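Local coordinates for protein endoglucanase (Clostridium thermocellum, PDB 2E4T) that hydrolyses internal beta-1,4-glucosidic bonds in cellulose and probably in xyloglucan, through its glycoside hydrolase family 44 module, at residues I12-S17 with F463-S468; G50-N55 with D154-D159; E441-L446 with K469-G474. All coordinates share one frame; numbering follows the deposited sequence.

Contact 1 (I12-S17 with F463-S468); sequences IRIDTS and FSIDSS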
loop_
_atom_site.group_PDB
_atom_site.type_symbol
_atom_site.label_atom_id
_atom_site.label_comp_id
_atom_site.label_asym_id
_atom_site.label_seq_id
_atom_site.Cartn_x
_atom_site.Cartn_y
_atom_site.Cartn_z
ATOM N N ILE A 12 28.245 8.475 5.459
ATOM C CA ILE A 12 27.406 7.694 4.558
ATOM C C ILE A 12 28.373 6.926 3.630
ATOM O O ILE A 12 29.209 7.536 2.964
ATOM C CB ILE A 12 26.470 8.561 3.722
ATOM C CG1 ILE A 12 25.600 9.561 4.515
ATOM C CG2 ILE A 12 25.628 7.671 2.791
ATOM C CD1 ILE A 12 24.589 8.935 5.400
ATOM N N ARG A 13 28.228 5.591 3.594
ATOM C CA ARG A 13 29.117 4.758 2.795
ATOM C C ARG A 13 28.256 3.978 1.797
ATOM O O ARG A 13 27.364 3.229 2.205
ATOM C CB ARG A 13 29.877 3.784 3.682
ATOM C CG ARG A 13 30.712 4.549 4.724
ATOM C CD ARG A 13 31.603 3.658 5.561
ATOM N NE ARG A 13 32.267 2.590 4.808
ATOM C CZ ARG A 13 33.425 2.703 4.149
ATOM N NH1 ARG A 13 34.097 3.857 4.105
ATOM N NH2 ARG A 13 33.914 1.641 3.514
ATOM N N ILE A 14 28.530 4.156 0.513
ATOM C CA ILE A 14 27.752 3.515 -0.562
ATOM C C ILE A 14 28.685 2.623 -1.369
ATOM O O ILE A 14 29.841 3.005 -1.641
ATOM C CB ILE A 14 27.127 4.584 -1.466
ATOM C CG1 ILE A 14 26.075 5.357 -0.680
ATOM C CG2 ILE A 14 26.545 3.994 -2.745
ATOM C CD1 ILE A 14 25.605 6.634 -1.317
ATOM N N ASP A 15 28.199 1.436 -1.756
ATOM C CA ASP A 15 28.969 0.578 -2.676
ATOM C C ASP A 15 28.016 0.172 -3.776
ATOM O O ASP A 15 27.071 -0.607 -3.548
ATOM C CB ASP A 15 29.529 -0.614 -1.941
ATOM C CG ASP A 15 30.326 -1.566 -2.846
ATOM O OD1 ASP A 15 30.250 -1.426 -4.078
ATOM O OD2 ASP A 15 31.007 -2.448 -2.271
ATOM N N THR A 16 28.185 0.778 -4.944
ATOM C CA THR A 16 27.231 0.566 -6.036
ATOM C C THR A 16 27.266 -0.852 -6.595
ATOM O O THR A 16 26.358 -1.204 -7.347
ATOM C CB THR A 16 27.423 1.554 -7.178
ATOM O OG1 THR A 16 28.681 1.286 -7.777
ATOM C CG2 THR A 16 27.384 2.967 -6.714
ATOM N N SER A 17 28.284 -1.644 -6.238
ATOM C CA SER A 17 28.354 -3.019 -6.709
ATOM C C SER A 17 27.724 -4.012 -5.755
ATOM O O SER A 17 27.640 -5.202 -6.091
ATOM C CB SER A 17 29.799 -3.425 -6.990
ATOM O OG SER A 17 30.485 -3.654 -5.747
ATOM N N PHE A 463 30.289 11.649 2.614
ATOM C CA PHE A 463 30.024 10.538 1.714
ATOM C C PHE A 463 31.294 9.895 1.213
ATOM O O PHE A 463 32.234 10.593 0.803
ATOM C CB PHE A 463 29.251 11.024 0.486
ATOM C CG PHE A 463 27.775 11.234 0.710
ATOM C CD1 PHE A 463 26.888 10.234 0.326
ATOM C CD2 PHE A 463 27.271 12.362 1.340
ATOM C CE1 PHE A 463 25.509 10.378 0.489
ATOM C CE2 PHE A 463 25.868 12.509 1.474
ATOM C CZ PHE A 463 25.025 11.503 1.035
ATOM N N SER A 464 31.296 8.555 1.185
ATOM C CA SER A 464 32.361 7.777 0.554
ATOM C C SER A 464 31.669 6.730 -0.313
ATOM O O SER A 464 30.832 5.962 0.215
ATOM C CB SER A 464 33.200 7.082 1.635
ATOM O OG SER A 464 33.820 7.986 2.500
ATOM N N ILE A 465 31.979 6.714 -1.598
ATOM C CA ILE A 465 31.285 5.872 -2.571
ATOM C C ILE A 465 32.296 4.977 -3.277
ATOM O O ILE A 465 33.324 5.475 -3.779
ATOM C CB ILE A 465 30.538 6.741 -3.570
ATOM C CG1 ILE A 465 29.512 7.605 -2.837
ATOM C CG2 ILE A 465 29.863 5.879 -4.636
ATOM C CD1 ILE A 465 28.966 8.757 -3.669
ATOM N N ASP A 466 31.995 3.679 -3.346
ATOM C CA ASP A 466 32.709 2.748 -4.191
ATOM C C ASP A 466 31.867 2.508 -5.441
ATOM O O ASP A 466 30.747 1.995 -5.314
ATOM C CB ASP A 466 32.954 1.469 -3.419
ATOM C CG ASP A 466 33.890 1.632 -2.232
ATOM O OD1 ASP A 466 34.711 2.565 -2.157
ATOM O OD2 ASP A 466 33.829 0.754 -1.352
ATOM N N SER A 467 32.361 2.852 -6.631
ATOM C CA SER A 467 31.614 2.709 -7.872
ATOM C C SER A 467 32.495 2.428 -9.016
ATOM O O SER A 467 33.675 2.736 -8.917
ATOM C CB SER A 467 30.885 3.999 -8.172
ATOM O OG SER A 467 30.279 3.904 -9.450
ATOM N N SER A 468 31.973 1.893 -10.124
ATOM C CA SER A 468 32.828 1.729 -11.319
ATOM C C SER A 468 33.043 3.047 -12.076
ATOM O O SER A 468 33.825 3.101 -13.026
ATOM C CB SER A 468 32.297 0.655 -12.263
ATOM O OG SER A 468 31.250 1.169 -13.058
HETATM O O HOH W 1 32.139 8.359 4.685
#
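I12 and F463 pair as neighbours on two parallel strands, 12-15 and 463-466, whose axes run 4.6 Å apart at 11°, within the mixed beta sheet of the chain's beta domain. Following I12 outward, its CB stands over one face of the F463 ring, a CH-pi contact 4.0 Å from the ring centroid and 19° off the normal. With chi1 at -52°, CG2 is swung anti to the backbone N and lies against the ring, 3.6 Å from F463 CE1. CG1 reaches toward F463 CZ at 4.0 Å and leads on to CD1, which sits farther from the ring; the I12 side chain also packs on C424 and T426 of strand 420-426. I14 CD1 approaches the same ring at its edge, while I14 CB rests near CG1 of I465. I448 of strand 442-452 also packs against I14 and F463, and the F463 ring stacks with F500. The pairing itself is backbone work: the N-H groups of S464, I14, D466 and T16 donate in turn to I12, S464, I14 and D466 oxygens, all nearly straight. On the opposite face lie R13, S464, D15 and D466. Just past the strand, S17 N closes an Asx turn, 2.9 Å from D15 OD1 and above the carboxylate plane.

Contact 2 (G50-N55 with D154-D159); sequences GYNWEN and DYVYMD. With CA (calcium ion), chain C.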
loop_
_atom_site.group_PDB
_atom_site.type_symbol
_atom_site.label_atom_id
_atom_site.label_comp_id
_atom_site.label_asym_id
_atom_site.label_seq_id
_atom_site.Cartn_x
_atom_site.Cartn_y
_atom_site.Cartn_z
ATOM N N GLY A 50 -19.311 -3.754 -0.387
ATOM C CA GLY A 50 -20.682 -3.940 -0.851
ATOM C C GLY A 50 -20.953 -3.356 -2.228
ATOM O O GLY A 50 -22.110 -3.194 -2.624
ATOM N N TYR A 51 -19.888 -2.999 -2.970
ATOM C CA TYR A 51 -20.032 -2.471 -4.318
ATOM C C TYR A 51 -20.568 -3.540 -5.272
ATOM O O TYR A 51 -20.029 -4.644 -5.344
ATOM C CB TYR A 51 -18.645 -1.993 -4.816
ATOM C CG TYR A 51 -18.639 -1.627 -6.294
ATOM C CD1 TYR A 51 -19.294 -0.479 -6.759
ATOM C CD2 TYR A 51 -18.023 -2.466 -7.222
ATOM C CE1 TYR A 51 -19.301 -0.163 -8.101
ATOM C CE2 TYR A 51 -18.043 -2.161 -8.584
ATOM C CZ TYR A 51 -18.706 -1.028 -9.024
ATOM O OH TYR A 51 -18.736 -0.776 -10.383
ATOM N N ASN A 52 -21.627 -3.172 -6.019
ATOM C CA ASN A 52 -22.260 -4.061 -6.979
ATOM C C ASN A 52 -21.876 -3.610 -8.381
ATOM O O ASN A 52 -22.340 -2.574 -8.851
ATOM C CB ASN A 52 -23.771 -3.991 -6.786
ATOM C CG ASN A 52 -24.533 -4.914 -7.700
ATOM O OD1 ASN A 52 -24.021 -5.360 -8.731
ATOM N ND2 ASN A 52 -25.782 -5.209 -7.312
ATOM N N TRP A 53 -21.035 -4.396 -9.087
ATOM C CA TRP A 53 -20.565 -3.954 -10.387
ATOM C C TRP A 53 -21.713 -3.840 -11.417
ATOM O O TRP A 53 -21.565 -3.158 -12.436
ATOM C CB TRP A 53 -19.482 -4.913 -10.928
ATOM C CG TRP A 53 -20.000 -6.207 -11.472
ATOM C CD1 TRP A 53 -20.379 -7.314 -10.776
ATOM C CD2 TRP A 53 -20.148 -6.536 -12.872
ATOM N NE1 TRP A 53 -20.768 -8.326 -11.645
ATOM C CE2 TRP A 53 -20.628 -7.865 -12.919
ATOM C CE3 TRP A 53 -19.889 -5.854 -14.066
ATOM C CZ2 TRP A 53 -20.827 -8.531 -14.145
ATOM C CZ3 TRP A 53 -20.090 -6.508 -15.269
ATOM C CH2 TRP A 53 -20.546 -7.830 -15.297
ATOM N N GLU A 54 -22.825 -4.544 -11.171
ATOM C CA GLU A 54 -23.889 -4.529 -12.180
ATOM C C GLU A 54 -24.579 -3.187 -12.279
ATOM O O GLU A 54 -25.044 -2.814 -13.352
ATOM C CB GLU A 54 -24.930 -5.610 -11.878
ATOM C CG GLU A 54 -24.349 -7.016 -11.813
ATOM C CD GLU A 54 -25.429 -8.091 -11.634
ATOM O OE1 GLU A 54 -26.596 -7.741 -11.254
ATOM O OE2 GLU A 54 -25.133 -9.293 -11.858
ATOM N N ASN A 55 -24.689 -2.485 -11.133
ATOM C CA ASN A 55 -25.457 -1.211 -11.072
ATOM C C ASN A 55 -24.714 -0.096 -10.386
ATOM O O ASN A 55 -25.237 1.024 -10.325
ATOM C CB ASN A 55 -26.827 -1.463 -10.464
ATOM C CG ASN A 55 -26.714 -2.033 -9.093
ATOM O OD1 ASN A 55 -25.719 -1.834 -8.374
ATOM N ND2 ASN A 55 -27.752 -2.770 -8.687
ATOM N N ASP A 154 -31.091 -12.565 -8.457
ATOM C CA ASP A 154 -30.713 -12.456 -7.043
ATOM C C ASP A 154 -29.201 -12.469 -6.777
ATOM O O ASP A 154 -28.789 -12.381 -5.613
ATOM C CB ASP A 154 -31.353 -13.601 -6.223
ATOM C CG ASP A 154 -32.865 -13.545 -6.206
ATOM O OD1 ASP A 154 -33.408 -12.451 -6.477
ATOM O OD2 ASP A 154 -33.471 -14.588 -5.860
ATOM N N TYR A 155 -28.383 -12.521 -7.849
ATOM C CA TYR A 155 -26.977 -12.852 -7.715
ATOM C C TYR A 155 -26.112 -11.890 -8.483
ATOM O O TYR A 155 -26.504 -11.369 -9.499
ATOM C CB TYR A 155 -26.679 -14.270 -8.274
ATOM C CG TYR A 155 -27.499 -15.291 -7.534
ATOM C CD1 TYR A 155 -27.150 -15.649 -6.242
ATOM C CD2 TYR A 155 -28.646 -15.859 -8.089
ATOM C CE1 TYR A 155 -27.944 -16.467 -5.482
ATOM C CE2 TYR A 155 -29.444 -16.741 -7.338
ATOM C CZ TYR A 155 -29.089 -17.017 -6.047
ATOM O OH TYR A 155 -29.910 -17.871 -5.370
ATOM N N VAL A 156 -24.871 -11.716 -7.969
ATOM C CA VAL A 156 -23.834 -10.961 -8.683
ATOM C C VAL A 156 -22.596 -11.863 -8.726
ATOM O O VAL A 156 -22.236 -12.455 -7.706
ATOM C CB VAL A 156 -23.555 -9.644 -7.939
ATOM C CG1 VAL A 156 -22.415 -8.910 -8.515
ATOM C CG2 VAL A 156 -24.835 -8.736 -7.966
ATOM N N TYR A 157 -21.980 -11.976 -9.904
ATOM C CA TYR A 157 -20.940 -12.972 -10.107
ATOM C C TYR A 157 -19.559 -12.289 -10.273
ATOM O O TYR A 157 -19.384 -11.429 -11.149
ATOM C CB TYR A 157 -21.235 -13.804 -11.368
ATOM C CG TYR A 157 -22.547 -14.538 -11.222
ATOM C CD1 TYR A 157 -22.633 -15.664 -10.436
ATOM C CD2 TYR A 157 -23.711 -14.093 -11.863
ATOM C CE1 TYR A 157 -23.829 -16.355 -10.290
ATOM C CE2 TYR A 157 -24.926 -14.767 -11.695
ATOM C CZ TYR A 157 -24.955 -15.924 -10.911
ATOM O OH TYR A 157 -26.130 -16.619 -10.719
ATOM N N MET A 158 -18.609 -12.700 -9.442
ATOM C CA MET A 158 -17.280 -12.080 -9.532
ATOM C C MET A 158 -16.530 -12.433 -10.804
ATOM O O MET A 158 -15.856 -11.557 -11.372
ATOM C CB MET A 158 -16.420 -12.375 -8.292
ATOM C CG MET A 158 -16.937 -11.721 -7.022
ATOM S SD MET A 158 -17.011 -9.918 -7.128
ATOM C CE MET A 158 -18.747 -9.651 -7.459
ATOM N N ASP A 159 -16.592 -13.688 -11.243
ATOM C CA ASP A 159 -15.877 -14.012 -12.466
ATOM C C ASP A 159 -16.471 -13.246 -13.675
ATOM O O ASP A 159 -15.725 -12.876 -14.576
ATOM C CB ASP A 159 -15.738 -15.524 -12.686
ATOM C CG ASP A 159 -17.034 -16.299 -12.802
ATOM O OD1 ASP A 159 -18.150 -15.786 -12.621
ATOM O OD2 ASP A 159 -16.856 -17.551 -13.086
HETATM CA CA CA C . -27.354 -10.146 -11.282
HETATM O O HOH W 2 -22.769 -10.601 -12.266
HETATM O O HOH W 3 -26.698 -11.946 -12.691
HETATM O O HOH W 4 -28.742 -9.077 -9.657
#
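Metal coordination joins E54 to Y155. The E54 carboxylate chelates the calcium ion through both oxygens, OE1 and OE2, each at 2.5 Å, while the backbone O of Y155 binds it at 2.3 Å. The E54 chain, extended beyond CG with chi2 -175°, carries the carboxylate out to the ion. The close approach of E54 OE2 and Y155 O, 3.4 Å, thus reflects a shared metal rather than a bond between them.

Water adds a second bridge: one molecule donates to E54 OE2 at 2.7 Å and accepts from Y157 N at 2.8 Å, with a weak third link from W53 NE1.

Van der Waals contact centres on V156. CG1, anti to the backbone N (chi1 173°), makes the apolar part, meeting W53 CD1 at 3.4 Å; CG2 packs against polar groups, 3.6 Å from N52 OD1 and also touching the E54 carboxylate. The methyl CE of M158 approaches the indole obliquely, and F161 stacks on W53.

Within 50-55, E54 N donates to N52 OD1 (2.8 Å) in an Asx turn, consistent with a defined backbone just before the calcium ligand. D150 O and D153 OD1, with two waters, complete a seven-oxygen shell, characteristic of a calcium site tying a loop to a strand.

Contact 3 (E441-L446 with K469-G474); sequences EDDSKL and KNYTIG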
loop_
_atom_site.group_PDB
_atom_site.type_symbol
_atom_site.label_atom_id
_atom_site.label_comp_id
_atom_site.label_asym_id
_atom_site.label_seq_id
_atom_site.Cartn_x
_atom_site.Cartn_y
_atom_site.Cartn_z
ATOM N N GLU A 441 21.259 -2.291 -14.407
ATOM C CA GLU A 441 22.538 -2.787 -13.954
ATOM C C GLU A 441 23.650 -1.723 -14.070
ATOM O O GLU A 441 24.851 -2.063 -13.943
ATOM C CB GLU A 441 22.969 -4.045 -14.777
ATOM C CG GLU A 441 21.798 -4.937 -15.147
ATOM C CD GLU A 441 20.935 -5.453 -14.003
ATOM O OE1 GLU A 441 21.436 -5.689 -12.893
ATOM O OE2 GLU A 441 19.722 -5.700 -14.256
ATOM N N ASP A 442 23.271 -0.477 -14.351
ATOM C CA ASP A 442 24.205 0.560 -14.791
ATOM C C ASP A 442 24.380 1.607 -13.709
ATOM O O ASP A 442 23.394 2.264 -13.348
ATOM C CB ASP A 442 23.636 1.202 -16.066
ATOM C CG ASP A 442 24.714 1.984 -16.817
ATOM O OD1 ASP A 442 25.609 2.551 -16.139
ATOM O OD2 ASP A 442 24.699 2.054 -18.064
ATOM N N ASP A 443 25.594 1.752 -13.160
ATOM C CA ASP A 443 25.844 2.730 -12.100
ATOM C C ASP A 443 26.302 4.094 -12.640
ATOM O O ASP A 443 26.749 4.949 -11.868
ATOM C CB ASP A 443 26.739 2.187 -11.000
ATOM C CG ASP A 443 28.091 1.892 -11.431
ATOM O OD1 ASP A 443 28.435 2.141 -12.597
ATOM O OD2 ASP A 443 28.864 1.407 -10.553
ATOM N N SER A 444 26.070 4.379 -13.929
ATOM C CA SER A 444 26.496 5.683 -14.463
ATOM C C SER A 444 25.829 6.853 -13.739
ATOM O O SER A 444 26.443 7.915 -13.598
ATOM C CB SER A 444 26.150 5.749 -15.950
ATOM O OG SER A 444 26.893 4.817 -16.679
ATOM N N LYS A 445 24.559 6.701 -13.357
ATOM C CA LYS A 445 23.865 7.706 -12.528
ATOM C C LYS A 445 23.497 7.029 -11.218
ATOM O O LYS A 445 22.845 5.987 -11.182
ATOM C CB LYS A 445 22.630 8.226 -13.228
ATOM C CG LYS A 445 22.945 8.920 -14.537
ATOM C CD LYS A 445 21.799 9.818 -15.005
ATOM C CE LYS A 445 22.116 10.554 -16.331
ATOM N NZ LYS A 445 20.848 11.164 -16.847
ATOM N N LEU A 446 23.975 7.652 -10.152
ATOM C CA LEU A 446 23.724 7.142 -8.795
ATOM C C LEU A 446 22.766 8.099 -8.101
ATOM O O LEU A 446 23.051 9.298 -7.971
ATOM C CB LEU A 446 25.045 7.042 -8.034
ATOM C CG LEU A 446 24.950 6.698 -6.557
ATOM C CD1 LEU A 446 24.264 5.304 -6.348
ATOM C CD2 LEU A 446 26.338 6.683 -5.935
ATOM N N LYS A 469 32.376 4.102 -11.635
ATOM C CA LYS A 469 32.437 5.420 -12.268
ATOM C C LYS A 469 33.090 6.368 -11.314
ATOM O O LYS A 469 33.037 6.152 -10.099
ATOM C CB LYS A 469 31.006 5.899 -12.534
ATOM C CG LYS A 469 30.229 4.861 -13.279
ATOM C CD LYS A 469 30.678 4.771 -14.758
ATOM C CE LYS A 469 29.908 3.705 -15.579
ATOM N NZ LYS A 469 29.995 2.327 -15.011
ATOM N N ASN A 470 33.671 7.424 -11.868
ATOM C CA ASN A 470 34.213 8.509 -11.080
ATOM C C ASN A 470 33.269 9.713 -11.191
ATOM O O ASN A 470 33.221 10.430 -12.177
ATOM C CB ASN A 470 35.565 8.883 -11.647
ATOM C CG ASN A 470 36.300 9.806 -10.737
ATOM O OD1 ASN A 470 36.763 10.870 -11.146
ATOM N ND2 ASN A 470 36.408 9.410 -9.472
ATOM N N TYR A 471 32.415 9.889 -10.188
ATOM C CA TYR A 471 31.368 10.951 -10.272
ATOM C C TYR A 471 31.975 12.360 -10.131
ATOM O O TYR A 471 32.930 12.536 -9.342
ATOM C CB TYR A 471 30.306 10.720 -9.175
ATOM C CG TYR A 471 29.663 9.359 -9.272
ATOM C CD1 TYR A 471 28.861 9.040 -10.362
ATOM C CD2 TYR A 471 29.897 8.411 -8.302
ATOM C CE1 TYR A 471 28.279 7.742 -10.464
ATOM C CE2 TYR A 471 29.282 7.126 -8.413
ATOM C CZ TYR A 471 28.506 6.815 -9.494
ATOM O OH TYR A 471 27.954 5.541 -9.576
ATOM N N THR A 472 31.417 13.290 -10.918
ATOM C CA THR A 472 31.951 14.673 -10.920
ATOM C C THR A 472 30.904 15.754 -10.622
ATOM O O THR A 472 31.226 16.930 -10.478
ATOM C CB THR A 472 32.582 15.017 -12.289
ATOM O OG1 THR A 472 31.606 14.894 -13.317
ATOM C CG2 THR A 472 33.767 14.130 -12.549
ATOM N N ILE A 473 29.645 15.393 -10.537
ATOM C CA ILE A 473 28.656 16.389 -10.136
ATOM C C ILE A 473 27.515 15.601 -9.486
ATOM O O ILE A 473 27.175 14.474 -9.898
ATOM C CB ILE A 473 28.104 17.230 -11.339
ATOM C CG1 ILE A 473 27.200 18.360 -10.851
ATOM C CG2 ILE A 473 27.441 16.316 -12.395
ATOM C CD1 ILE A 473 26.884 19.433 -11.922
ATOM N N GLY A 474 26.926 16.211 -8.443
ATOM C CA GLY A 474 25.697 15.699 -7.848
ATOM C C GLY A 474 24.638 16.809 -7.908
ATOM O O GLY A 474 24.693 17.783 -7.130
#
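The Y471 ring meets 441-446 along its edge: the backbone oxygens of D443 and S444 both lie in its plane there, S444 O at 3.6 Å from Y471 CE1. One ring face has K469 O of its own segment, 4.2 Å above the plane and offset toward the rim. The L446 and Y471 side chains run at about a right angle, with L446 CB 3.8 Å from Y471 CZ and L446 CD2 near CE2. The D443 carboxylate is turned 78° from the ring plane.

Y471 OH donates to D443 O at 2.7 Å, lying in the carbonyl plane with a C=O...O angle of 149°. It also bonds to S467 OG, so the phenol oxygen has two partners.

K469 makes the charged link. Bent at chi2 (-73°) and chi4, its chain folds back so that CG passes 3.3 Å from D443 OD1 and NZ returns to the same oxygen at 2.9 Å, nearly along its C-O axis, as a salt bridge. S468 OG bonds to OD1 as well, and T16 OG1 holds OD2, so both oxygens of this buried carboxylate are engaged; the ammonium and hydroxyl donors would be expected to stabilise its negative charge.

S444 N donates to D442 OD1, an Asx turn where strand 442-452 turns its corner. Y471 and K469 fasten that corner to the loop after strand 459-466, where T472 and I473 opposite E515 form a classic beta bulge of the beta domain.

Contacts 1 and 3 are neighbours, their centres about 10 Å apart, and both reach the same mixed sheet of the beta domain. They touch through the D443 carboxylate, while I465 packs on L446. Contact 2 lies about 54 Å from contact 1 and 52 Å from contact 3 between centres, across the chain's centre, where its strand 155-157 joins a three-stranded sheet. Along the chain, contact 2 is nested within the long loop closed by contact 1, whereas contacts 1 and 3 alternate. The N-terminal strand 8-22 thus pairs with strand 459-466 from late in the chain, so the beta domain is built from both ends with the TIM-like barrel between.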